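PDB 2NLZ: cephalosporin acylase from Bacillus halodurans, which is of unestablished function but probably hydrolyses amide bonds as an N-terminal-nucleophile enzyme of the gamma-glutamyltranspeptidase family. Local coordinates for residues Pro31-Ala36 with Thr56-Leu61; Asn46-Ala51 with Asn369-Ile374; Thr156-Lys161 with Arg531-Val536; Ile374-Met379 with His419-Gly424. The protein carries 1 engineered substitution. All blocks are in the same frame, centred on the assembly; numbering follows the deposited sequence.

Interaction 1: residues Pro31-Ala36 with Thr56-Leu61; sequences PLAAQA and TALTVL
Ala-33 and Ala-57 face each other where helices 31-42 and 47-61 come together, and their CA atoms lie 5.3 Å apart. The short helical segments run nearly antiparallel, at 155°, with axes 8.9 Å apart. The methyl of Ala-33 is a small bump received by a shallow hollow lined by Ala-57, Leu-58 and Leu-61: its CB lies 3.7 Å from CD2 of Leu-58 and 4.0 Å from CD1 of Leu-61. In return, the Ala-57 methyl fits between Ala-33 and Ala-36, with its CB 4.0 Å from CB of Ala-36. Leu-61 is the larger knob. With CG beside its backbone N and anti to the carbonyl carbon (chi1 -66°), it sends CD1 over the first turn of the other helix, 3.6 Å from N of Ala-33. Its CD2 meets CD1 of Leu-32, the two side chains crossing at about a right angle. Tyr-148 of helix 143-151 lies against both these leucines, and Thr-28 of strand 24-28 against Ala-33 and Leu-58. No hydrogen bond joins the segments; alanines along the interface, with leucines at one end and on one flank, make a buried, apolar antiparallel helical hairpin, consistent with a helical layer of the Ntn-hydrolase sandwich.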
loop_
_atom_site.group_PDB
_atom_site.type_symbol
_atom_site.label_atom_id
_atom_site.label_comp_id
_atom_site.label_asym_id
_atom_site.label_seq_id
_atom_site.Cartn_x
_atom_site.Cartn_y
_atom_site.Cartn_z
ATOM N N PRO D 31 18.449 -22.125 4.778
ATOM C CA PRO D 31 19.617 -21.374 5.271
ATOM C C PRO D 31 20.793 -22.264 5.678
ATOM O O PRO D 31 21.950 -21.930 5.382
ATOM C CB PRO D 31 19.066 -20.605 6.476
ATOM C CG PRO D 31 17.600 -20.546 6.254
ATOM C CD PRO D 31 17.249 -21.842 5.579
ATOM N N LEU D 32 20.490 -23.395 6.322
ATOM C CA LEU D 32 21.492 -24.400 6.654
ATOM C C LEU D 32 22.081 -25.099 5.426
ATOM O O LEU D 32 23.187 -25.624 5.489
ATOM C CB LEU D 32 20.918 -25.436 7.616
ATOM C CG LEU D 32 20.398 -24.941 8.969
ATOM C CD1 LEU D 32 19.586 -26.041 9.620
ATOM C CD2 LEU D 32 21.515 -24.474 9.901
ATOM N N ALA D 33 21.343 -25.128 4.319
ATOM C CA ALA D 33 21.875 -25.677 3.070
ATOM C C ALA D 33 22.896 -24.715 2.486
ATOM O O ALA D 33 23.978 -25.127 2.067
ATOM C CB ALA D 33 20.759 -25.972 2.065
ATOM N N ALA D 34 22.551 -23.433 2.472
ATOM C CA ALA D 34 23.502 -22.390 2.095
ATOM C C ALA D 34 24.758 -22.471 2.970
ATOM O O ALA D 34 25.885 -22.334 2.482
ATOM C CB ALA D 34 22.855 -21.006 2.198
ATOM N N GLN D 35 24.544 -22.724 4.257
ATOM C CA GLN D 35 25.630 -22.880 5.212
ATOM C C GLN D 35 26.583 -24.017 4.834
ATOM O O GLN D 35 27.788 -23.896 5.018
ATOM C CB GLN D 35 25.066 -23.083 6.624
ATOM C CG GLN D 35 26.056 -22.827 7.763
ATOM C CD GLN D 35 26.482 -21.367 7.885
ATOM O OE1 GLN D 35 25.865 -20.459 7.313
ATOM N NE2 GLN D 35 27.543 -21.139 8.646
ATOM N N ALA D 36 26.029 -25.098 4.290
ATOM C CA ALA D 36 26.810 -26.233 3.823
ATOM C C ALA D 36 27.756 -25.838 2.700
ATOM O O ALA D 36 28.945 -26.147 2.745
ATOM C CB ALA D 36 25.888 -27.378 3.375
ATOM N N THR D 56 22.856 -31.897 -1.745
ATOM C CA THR D 56 22.742 -33.059 -0.871
ATOM C C THR D 56 22.202 -32.660 0.495
ATOM O O THR D 56 21.484 -33.436 1.124
ATOM C CB THR D 56 24.090 -33.793 -0.695
ATOM O OG1 THR D 56 25.113 -32.854 -0.342
ATOM C CG2 THR D 56 24.480 -34.505 -1.971
ATOM N N ALA D 57 22.563 -31.459 0.949
ATOM C CA ALA D 57 22.022 -30.907 2.189
ATOM C C ALA D 57 20.511 -30.756 2.112
ATOM O O ALA D 57 19.808 -31.149 3.043
ATOM C CB ALA D 57 22.674 -29.577 2.528
ATOM N N LEU D 58 20.033 -30.215 0.986
ATOM C CA LEU D 58 18.603 -29.990 0.720
ATOM C C LEU D 58 17.797 -31.281 0.721
ATOM O O LEU D 58 16.603 -31.291 1.023
ATOM C CB LEU D 58 18.412 -29.269 -0.622
ATOM C CG LEU D 58 18.793 -27.788 -0.682
ATOM C CD1 LEU D 58 18.998 -27.299 -2.114
ATOM C CD2 LEU D 58 17.774 -26.927 0.037
ATOM N N THR D 59 18.477 -32.367 0.362
ATOM C CA THR D 59 17.912 -33.709 0.360
ATOM C C THR D 59 17.433 -34.114 1.754
ATOM O O THR D 59 16.486 -34.882 1.898
ATOM C CB THR D 59 18.929 -34.688 -0.220
ATOM O OG1 THR D 59 18.455 -35.158 -1.481
ATOM C CG2 THR D 59 19.173 -35.867 0.700
ATOM N N VAL D 60 18.073 -33.550 2.772
ATOM C CA VAL D 60 17.731 -33.823 4.147
ATOM C C VAL D 60 16.914 -32.684 4.739
ATOM O O VAL D 60 15.993 -32.923 5.520
ATOM C CB VAL D 60 18.995 -34.019 4.996
ATOM C CG1 VAL D 60 18.629 -34.171 6.475
ATOM C CG2 VAL D 60 19.824 -35.216 4.482
ATOM N N LEU D 61 17.240 -31.453 4.340
ATOM C CA LEU D 61 16.714 -30.243 4.984
ATOM C C LEU D 61 15.361 -29.783 4.475
ATOM O O LEU D 61 14.611 -29.115 5.198
ATOM C CB LEU D 61 17.717 -29.101 4.881
ATOM C CG LEU D 61 19.015 -29.320 5.652
ATOM C CD1 LEU D 61 20.100 -28.406 5.125
ATOM C CD2 LEU D 61 18.769 -29.128 7.146
#

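Interaction 2: residues Asn46-Ala51 with Asn369-Ile374; sequences NAIDAA and NMVSFI
Val-371 lies against one side of the first helical turns, its two methyls meeting Ala-47 and Ala-51. CG1 lies 4.1 Å from CB of Ala-47, and CG2 meets CB of Ala-51 at 3.8 Å. Two residues earlier, just before the strand begins, Asn-369 offers its backbone to the Ala-47 methyl, whose CB is 3.5 Å from O of Asn-369, while CD1 of Ile-48 reaches CB of Asn-369. Small alanines let the helix settle close, its short axis 7.8 Å from that of the strand and only 25° from parallel. This is helix-on-sheet packing, consistent with the outer alpha/beta interface of an Ntn-hydrolase alpha-beta-beta-alpha sandwich; Phe-373 points to the same side of the strand.

Behind the first shell, a capping box shapes the helix start. Asn-46, its CG turned between backbone N and carbonyl carbon (chi1 57°), brings OD1 to N of Asp-49 at 3.2 Å in a nearly straight bond, with a weak second bond from Ile-48 N. Reciprocally, Asp-49 OD2 accepts from Asn-46 N at 3.0 Å through its anti lone pair. The Asp-49 carboxylate is also held by the backbone N atoms of Asn-135 and Leu-136. Asp-365 joins the two segments indirectly, OD1 taking Asn-369 N and OD2 taking Ala-47 N, while the Asn-369 amide oxygen pairs with Thr-78 OG1.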
loop_
_atom_site.group_PDB
_atom_site.type_symbol
_atom_site.label_atom_id
_atom_site.label_comp_id
_atom_site.label_asym_id
_atom_site.label_seq_id
_atom_site.Cartn_x
_atom_site.Cartn_y
_atom_site.Cartn_z
ATOM N N ASN D 46 35.318 -25.388 -4.500
ATOM C CA ASN D 46 34.901 -24.362 -5.441
ATOM C C ASN D 46 33.373 -24.358 -5.571
ATOM O O ASN D 46 32.689 -25.089 -4.863
ATOM C CB ASN D 46 35.600 -24.533 -6.806
ATOM C CG ASN D 46 35.360 -25.903 -7.441
ATOM O OD1 ASN D 46 34.269 -26.478 -7.364
ATOM N ND2 ASN D 46 36.392 -26.422 -8.091
ATOM N N ALA D 47 32.851 -23.546 -6.485
ATOM C CA ALA D 47 31.414 -23.346 -6.626
ATOM C C ALA D 47 30.674 -24.651 -6.924
ATOM O O ALA D 47 29.542 -24.840 -6.468
ATOM C CB ALA D 47 31.127 -22.300 -7.691
ATOM N N ILE D 48 31.320 -25.545 -7.673
ATOM C CA ILE D 48 30.748 -26.848 -8.005
ATOM C C ILE D 48 30.638 -27.693 -6.737
ATOM O O ILE D 48 29.570 -28.237 -6.425
ATOM C CB ILE D 48 31.585 -27.594 -9.079
ATOM C CG1 ILE D 48 31.508 -26.881 -10.431
ATOM C CG2 ILE D 48 31.116 -29.026 -9.247
ATOM C CD1 ILE D 48 32.648 -25.895 -10.694
ATOM N N ASP D 49 31.740 -27.787 -6.000
ATOM C CA ASP D 49 31.739 -28.490 -4.729
ATOM C C ASP D 49 30.601 -27.981 -3.866
ATOM O O ASP D 49 29.783 -28.770 -3.393
ATOM C CB ASP D 49 33.066 -28.308 -4.001
ATOM C CG ASP D 49 34.209 -29.036 -4.670
ATOM O OD1 ASP D 49 34.105 -30.268 -4.875
ATOM O OD2 ASP D 49 35.222 -28.373 -4.968
ATOM N N ALA D 50 30.536 -26.657 -3.699
ATOM C CA ALA D 50 29.492 -26.001 -2.896
ATOM C C ALA D 50 28.069 -26.335 -3.349
ATOM O O ALA D 50 27.175 -26.498 -2.522
ATOM C CB ALA D 50 29.701 -24.492 -2.870
ATOM N N ALA D 51 27.877 -26.432 -4.664
ATOM C CA ALA D 51 26.593 -26.762 -5.235
ATOM C C ALA D 51 26.176 -28.158 -4.790
ATOM O O ALA D 51 25.040 -28.364 -4.362
ATOM C CB ALA D 51 26.661 -26.675 -6.736
ATOM N N ASN D 369 34.134 -19.447 -11.202
ATOM C CA ASN D 369 33.215 -20.575 -11.342
ATOM C C ASN D 369 31.823 -20.242 -10.803
ATOM O O ASN D 369 31.694 -19.546 -9.789
ATOM C CB ASN D 369 33.771 -21.821 -10.678
ATOM C CG ASN D 369 35.162 -22.149 -11.154
ATOM O OD1 ASN D 369 35.410 -22.261 -12.353
ATOM N ND2 ASN D 369 36.086 -22.301 -10.214
ATOM N N MET D 370 30.796 -20.713 -11.512
ATOM C CA MET D 370 29.399 -20.396 -11.203
ATOM C C MET D 370 28.510 -21.573 -11.576
ATOM O O MET D 370 28.730 -22.204 -12.628
ATOM C CB MET D 370 28.935 -19.156 -11.980
ATOM C CG MET D 370 29.719 -17.895 -11.652
ATOM S SD MET D 370 28.807 -16.357 -11.766
ATOM C CE MET D 370 28.961 -16.063 -13.511
ATOM N N VAL D 371 27.520 -21.885 -10.733
ATOM C CA VAL D 371 26.582 -22.963 -11.074
ATOM C C VAL D 371 25.111 -22.680 -10.782
ATOM O O VAL D 371 24.756 -22.128 -9.745
ATOM C CB VAL D 371 27.033 -24.378 -10.548
ATOM C CG1 VAL D 371 28.004 -24.263 -9.396
ATOM C CG2 VAL D 371 25.832 -25.287 -10.198
ATOM N N SER D 372 24.279 -23.050 -11.749
ATOM C CA SER D 372 22.837 -23.123 -11.612
ATOM C C SER D 372 22.474 -24.594 -11.424
ATOM O O SER D 372 22.660 -25.392 -12.335
ATOM C CB SER D 372 22.197 -22.605 -12.897
ATOM O OG SER D 372 20.790 -22.471 -12.795
ATOM N N PHE D 373 21.974 -24.951 -10.243
ATOM C CA PHE D 373 21.659 -26.344 -9.926
ATOM C C PHE D 373 20.239 -26.468 -9.457
ATOM O O PHE D 373 19.775 -25.653 -8.671
ATOM C CB PHE D 373 22.567 -26.883 -8.813
ATOM C CG PHE D 373 22.480 -28.371 -8.627
ATOM C CD1 PHE D 373 23.342 -29.221 -9.316
ATOM C CD2 PHE D 373 21.533 -28.932 -7.771
ATOM C CE1 PHE D 373 23.259 -30.604 -9.153
ATOM C CE2 PHE D 373 21.440 -30.317 -7.606
ATOM C CZ PHE D 373 22.309 -31.153 -8.287
ATOM N N ILE D 374 19.569 -27.525 -9.902
ATOM C CA ILE D 374 18.196 -27.761 -9.523
ATOM C C ILE D 374 17.899 -29.270 -9.466
ATOM O O ILE D 374 18.360 -30.027 -10.326
ATOM C CB ILE D 374 17.276 -26.993 -10.490
ATOM C CG1 ILE D 374 15.820 -27.014 -10.043
ATOM C CG2 ILE D 374 17.449 -27.490 -11.894
ATOM C CD1 ILE D 374 15.017 -25.890 -10.637
#

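Interaction 3: residues Thr156-Lys161 with Arg531-Val536; sequences TPTLAK and RTDGQV
Asp-533 reaches toward the start of helix 157-173 and offers one carboxylate oxygen to two threonine hydroxyls. Thr-156 OG1 donates to Asp-533 OD2 at 2.8 Å, approaching from above the carboxylate plane, 53° out of it. Thr-158 OG1 gives the same oxygen a second, weak bond at 3.3 Å. The threonines come from the opposite direction to the aspartate. Thr-158 can take part because its OG1 stands beside the backbone N (chi1 -46°); its CG2, anti to that N, lies near Thr-532 OG1, 4.2 Å away. Although Thr-156 occupies the N-cap position, its hydroxyl goes to the aspartate, and its carbonyl O receives Ala-160 N within the first turn. The other carboxylate oxygen, OD1, accepts from ND2 of Asn-17 of the second subunit, so both oxygens have donors. With an alanine in place of Asp-533, the two threonine hydroxyls would probably lose their shared acceptor, and Asn-17 of the second subunit its carboxylate partner. A carboxylate fed by three neutral donors, near the positive end of a helix, is likely to be stabilised as the anion, and it ties the segment before strand 535-538 to this helix and to the second subunit without a salt bridge.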
loop_
_atom_site.group_PDB
_atom_site.type_symbol
_atom_site.label_atom_id
_atom_site.label_comp_id
_atom_site.label_asym_id
_atom_site.label_seq_id
_atom_site.Cartn_x
_atom_site.Cartn_y
_atom_site.Cartn_z
ATOM N N THR D 156 11.203 -25.603 10.371
ATOM C CA THR D 156 10.676 -24.249 10.244
ATOM C C THR D 156 9.170 -24.304 9.920
ATOM O O THR D 156 8.709 -25.297 9.346
ATOM C CB THR D 156 11.461 -23.430 9.176
ATOM O OG1 THR D 156 11.102 -23.877 7.865
ATOM C CG2 THR D 156 12.985 -23.556 9.375
ATOM N N PRO D 157 8.402 -23.255 10.303
ATOM C CA PRO D 157 6.950 -23.168 10.078
ATOM C C PRO D 157 6.490 -23.465 8.649
ATOM O O PRO D 157 5.466 -24.128 8.459
ATOM C CB PRO D 157 6.636 -21.708 10.405
ATOM C CG PRO D 157 7.664 -21.311 11.365
ATOM C CD PRO D 157 8.905 -22.067 11.014
ATOM N N THR D 158 7.233 -22.963 7.666
ATOM C CA THR D 158 6.882 -23.136 6.260
ATOM C C THR D 158 7.018 -24.600 5.846
ATOM O O THR D 158 6.097 -25.167 5.250
ATOM C CB THR D 158 7.756 -22.254 5.351
ATOM O OG1 THR D 158 7.831 -20.940 5.904
ATOM C CG2 THR D 158 7.183 -22.185 3.938
ATOM N N LEU D 159 8.164 -25.197 6.175
ATOM C CA LEU D 159 8.394 -26.610 5.930
ATOM C C LEU D 159 7.340 -27.449 6.662
ATOM O O LEU D 159 6.823 -28.419 6.106
ATOM C CB LEU D 159 9.807 -27.001 6.358
ATOM C CG LEU D 159 10.243 -28.451 6.166
ATOM C CD1 LEU D 159 10.396 -28.756 4.703
ATOM C CD2 LEU D 159 11.551 -28.694 6.886
ATOM N N ALA D 160 6.999 -27.039 7.885
ATOM C CA ALA D 160 6.002 -27.743 8.699
ATOM C C ALA D 160 4.630 -27.785 8.044
ATOM O O ALA D 160 3.906 -28.765 8.183
ATOM C CB ALA D 160 5.899 -27.121 10.072
ATOM N N LYS D 161 4.279 -26.715 7.338
ATOM C CA LYS D 161 3.001 -26.628 6.648
ATOM C C LYS D 161 2.886 -27.666 5.531
ATOM O O LYS D 161 1.887 -28.381 5.445
ATOM C CB LYS D 161 2.798 -25.226 6.063
ATOM C CG LYS D 161 1.430 -25.019 5.398
ATOM C CD LYS D 161 1.515 -24.181 4.107
ATOM C CE LYS D 161 1.645 -22.678 4.382
ATOM N NZ LYS D 161 1.678 -21.879 3.119
ATOM N N ARG D 531 9.522 -15.000 -0.584
ATOM C CA ARG D 531 8.308 -15.749 -0.235
ATOM C C ARG D 531 8.504 -17.006 0.638
ATOM O O ARG D 531 7.535 -17.700 0.951
ATOM C CB ARG D 531 7.532 -16.118 -1.495
ATOM C CG ARG D 531 6.984 -14.926 -2.227
ATOM C CD ARG D 531 6.663 -15.278 -3.658
ATOM N NE ARG D 531 6.412 -14.094 -4.480
ATOM C CZ ARG D 531 7.358 -13.300 -4.977
ATOM N NH1 ARG D 531 8.635 -13.534 -4.727
ATOM N NH2 ARG D 531 7.020 -12.258 -5.716
ATOM N N THR D 532 9.745 -17.283 1.034
ATOM C CA THR D 532 10.068 -18.494 1.771
ATOM C C THR D 532 11.256 -18.269 2.722
ATOM O O THR D 532 11.804 -17.168 2.782
ATOM C CB THR D 532 10.335 -19.669 0.791
ATOM O OG1 THR D 532 10.378 -20.911 1.501
ATOM C CG2 THR D 532 11.638 -19.472 0.034
ATOM N N ASP D 533 11.605 -19.304 3.496
ATOM C CA ASP D 533 12.838 -19.344 4.280
ATOM C C ASP D 533 13.941 -19.516 3.277
ATOM O O ASP D 533 13.769 -20.219 2.295
ATOM C CB ASP D 533 12.881 -20.564 5.201
ATOM C CG ASP D 533 11.669 -20.689 6.095
ATOM O OD1 ASP D 533 11.414 -19.776 6.906
ATOM O OD2 ASP D 533 10.990 -21.733 6.003
ATOM N N GLY D 534 15.086 -18.908 3.511
ATOM C CA GLY D 534 16.181 -19.024 2.556
ATOM C C GLY D 534 17.224 -17.945 2.751
ATOM O O GLY D 534 17.064 -17.043 3.592
ATOM N N GLN D 535 18.293 -18.015 1.969
ATOM C CA GLN D 535 19.410 -17.147 2.239
ATOM C C GLN D 535 20.288 -17.004 1.028
ATOM O O GLN D 535 20.476 -17.971 0.288
ATOM C CB GLN D 535 20.228 -17.743 3.381
ATOM C CG GLN D 535 21.009 -16.747 4.182
ATOM C CD GLN D 535 21.773 -17.405 5.310
ATOM O OE1 GLN D 535 22.508 -18.366 5.100
ATOM N NE2 GLN D 535 21.599 -16.889 6.520
ATOM N N VAL D 536 20.799 -15.788 0.819
ATOM C CA VAL D 536 22.014 -15.586 0.033
ATOM C C VAL D 536 23.102 -15.317 1.045
ATOM O O VAL D 536 22.963 -14.417 1.883
ATOM C CB VAL D 536 21.996 -14.349 -0.876
ATOM C CG1 VAL D 536 22.889 -14.587 -2.061
ATOM C CG2 VAL D 536 20.628 -14.018 -1.331
#

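Interaction 4: residues Ile374-Met379 with His419-Gly424; sequences IQSNYM and HTIIPG
Ile-374 and Ile-421 lie alongside each other with their side chains sliding past in opposite directions, and Pro-423 closes the group from another side. In Ile-374, CG1 is anti to the backbone N (chi1 -171°) and runs along Ile-421, 3.8 Å from that residue's CG2. The CG2 branch of Ile-374 turns to the proline ring, which its side chain meets at about a right angle: CB, CG and CD of Pro-423 are almost equally near it, CD at 3.7 Å. CD1 of Ile-374 extends to the backbone N of Ile-422, 4.1 Å away. Ile-421 sends its other arm to Ser-376, where CD1 ends against the serine CB and backbone N, and CG1 lies 3.7 Å from that CB. Cutting Ile-374 back to an alanine would remove both branches and is likely to leave a gap between Ile-421 and Pro-423.

At the far end the Tyr-378 ring stands across Thr-420, whose OG1 approaches the ring obliquely, 4.1 Å from CD1; that hydroxyl is hydrogen-bonded to Arg-397. CG of Met-379 lies over one face of the ring. Ser-376 OG accepts a weak, bent bond from Tyr-378 N at 2.7 Å, where the chain leaves the strand.

The touching parts run 171° apart, but no hydrogen bond links them, so they are layered rather than paired as strands. Phe-73 of strand 71-78 packs on Ile-374, Ile-421 and Pro-423. The isoleucine-proline part of the contact, on the approach to strand 424-428, is consistent with the buried core between the facing sheets of an Ntn-hydrolase sandwich.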
loop_
_atom_site.group_PDB
_atom_site.type_symbol
_atom_site.label_atom_id
_atom_site.label_comp_id
_atom_site.label_asym_id
_atom_site.label_seq_id
_atom_site.Cartn_x
_atom_site.Cartn_y
_atom_site.Cartn_z
ATOM N N ILE D 374 19.569 -27.525 -9.902
ATOM C CA ILE D 374 18.196 -27.761 -9.523
ATOM C C ILE D 374 17.899 -29.270 -9.466
ATOM O O ILE D 374 18.360 -30.027 -10.326
ATOM C CB ILE D 374 17.276 -26.993 -10.490
ATOM C CG1 ILE D 374 15.820 -27.014 -10.043
ATOM C CG2 ILE D 374 17.449 -27.490 -11.894
ATOM C CD1 ILE D 374 15.017 -25.890 -10.637
ATOM N N GLN D 375 17.173 -29.718 -8.439
ATOM C CA GLN D 375 16.740 -31.129 -8.369
ATOM C C GLN D 375 15.350 -31.277 -7.767
ATOM O O GLN D 375 14.938 -30.450 -6.964
ATOM C CB GLN D 375 17.762 -32.026 -7.633
ATOM C CG GLN D 375 17.892 -31.783 -6.153
ATOM C CD GLN D 375 18.983 -32.587 -5.504
ATOM O OE1 GLN D 375 19.996 -32.897 -6.124
ATOM N NE2 GLN D 375 18.794 -32.915 -4.235
ATOM N N SER D 376 14.640 -32.339 -8.152
ATOM C CA SER D 376 13.268 -32.550 -7.693
ATOM C C SER D 376 12.808 -34.012 -7.716
ATOM O O SER D 376 13.291 -34.821 -8.505
ATOM C CB SER D 376 12.311 -31.690 -8.524
ATOM O OG SER D 376 10.952 -32.000 -8.296
ATOM N N ASN D 377 11.860 -34.319 -6.833
ATOM C CA ASN D 377 11.105 -35.563 -6.862
ATOM C C ASN D 377 9.806 -35.410 -7.648
ATOM O O ASN D 377 8.886 -36.213 -7.511
ATOM C CB ASN D 377 10.800 -36.013 -5.439
ATOM C CG ASN D 377 11.772 -37.060 -4.944
ATOM O OD1 ASN D 377 12.773 -37.331 -5.596
ATOM N ND2 ASN D 377 11.475 -37.668 -3.790
ATOM N N TYR D 378 9.762 -34.377 -8.487
ATOM C CA TYR D 378 8.552 -33.906 -9.161
ATOM C C TYR D 378 7.495 -33.444 -8.157
ATOM O O TYR D 378 7.576 -32.324 -7.655
ATOM C CB TYR D 378 8.026 -34.924 -10.173
ATOM C CG TYR D 378 6.894 -34.422 -11.029
ATOM C CD1 TYR D 378 6.894 -33.124 -11.545
ATOM C CD2 TYR D 378 5.821 -35.250 -11.340
ATOM C CE1 TYR D 378 5.840 -32.666 -12.337
ATOM C CE2 TYR D 378 4.773 -34.803 -12.136
ATOM C CZ TYR D 378 4.787 -33.514 -12.627
ATOM O OH TYR D 378 3.745 -33.080 -13.411
ATOM N N MET D 379 6.526 -34.290 -7.838
ATOM C CA MET D 379 5.453 -33.868 -6.945
ATOM C C MET D 379 5.785 -34.011 -5.457
ATOM O O MET D 379 5.572 -35.070 -4.867
ATOM C CB MET D 379 4.159 -34.597 -7.282
ATOM C CG MET D 379 3.548 -34.133 -8.576
ATOM S SD MET D 379 2.045 -35.009 -9.005
ATOM C CE MET D 379 1.416 -33.964 -10.320
ATOM N N HIS D 419 10.620 -32.678 -18.876
ATOM C CA HIS D 419 11.048 -32.408 -17.503
ATOM C C HIS D 419 10.820 -30.945 -17.153
ATOM O O HIS D 419 11.164 -30.069 -17.935
ATOM C CB HIS D 419 12.528 -32.759 -17.341
ATOM C CG HIS D 419 12.840 -33.477 -16.068
ATOM N ND1 HIS D 419 12.954 -32.829 -14.858
ATOM C CD2 HIS D 419 13.064 -34.786 -15.817
ATOM C CE1 HIS D 419 13.238 -33.709 -13.915
ATOM N NE2 HIS D 419 13.308 -34.906 -14.469
ATOM N N THR D 420 10.249 -30.691 -15.979
ATOM C CA THR D 420 9.869 -29.327 -15.577
ATOM C C THR D 420 10.992 -28.512 -14.941
ATOM O O THR D 420 11.018 -27.285 -15.044
ATOM C CB THR D 420 8.682 -29.334 -14.601
ATOM O OG1 THR D 420 8.993 -30.163 -13.468
ATOM C CG2 THR D 420 7.425 -29.829 -15.309
ATOM N N ILE D 421 11.880 -29.218 -14.253
ATOM C CA ILE D 421 13.080 -28.678 -13.660
ATOM C C ILE D 421 13.977 -28.010 -14.700
ATOM O O ILE D 421 14.448 -28.658 -15.642
ATOM C CB ILE D 421 13.858 -29.826 -13.061
ATOM C CG1 ILE D 421 13.320 -30.207 -11.703
ATOM C CG2 ILE D 421 15.318 -29.496 -12.883
ATOM C CD1 ILE D 421 14.186 -31.311 -11.151
ATOM N N ILE D 422 14.220 -26.716 -14.533
ATOM C CA ILE D 422 15.068 -25.979 -15.469
ATOM C C ILE D 422 16.013 -24.963 -14.800
ATOM O O ILE D 422 15.577 -23.962 -14.232
ATOM C CB ILE D 422 14.237 -25.303 -16.625
ATOM C CG1 ILE D 422 13.222 -24.273 -16.094
ATOM C CG2 ILE D 422 13.534 -26.365 -17.497
ATOM C CD1 ILE D 422 12.637 -23.364 -17.174
ATOM N N PRO D 423 17.323 -25.232 -14.862
ATOM C CA PRO D 423 18.290 -24.279 -14.350
ATOM C C PRO D 423 18.686 -23.315 -15.459
ATOM O O PRO D 423 18.900 -23.724 -16.609
ATOM C CB PRO D 423 19.477 -25.161 -13.980
ATOM C CG PRO D 423 19.402 -26.337 -14.931
ATOM C CD PRO D 423 17.965 -26.436 -15.425
ATOM N N GLY D 424 18.779 -22.037 -15.125
ATOM C CA GLY D 424 19.068 -21.037 -16.140
ATOM C C GLY D 424 20.423 -20.410 -15.941
ATOM O O GLY D 424 20.943 -20.380 -14.828
#

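Overall arrangement
Interactions 1 and 2 draw on the same helix, 47-61: its C-terminal end pairs with helix 31-42, its first turns with strand 370-376. That strand also serves interaction 4; Ile-374 lies in both segments but makes contact only in interaction 4. Val-371 turns to the helix, whereas Ser-372 turns to the other face, where its OG bonds Gly-424 O. Interaction 4 is the most central, its centre about 3 Å from the centre of the chain, and is mostly apolar, as interaction 1 is wholly. Interaction 2 adds a polar capping network. These three are almost entirely buried; interaction 3, carried by hydrogen bonds, includes partly exposed Thr-156 and Thr-158 and, like interaction 1, which it touches, borders the second subunit.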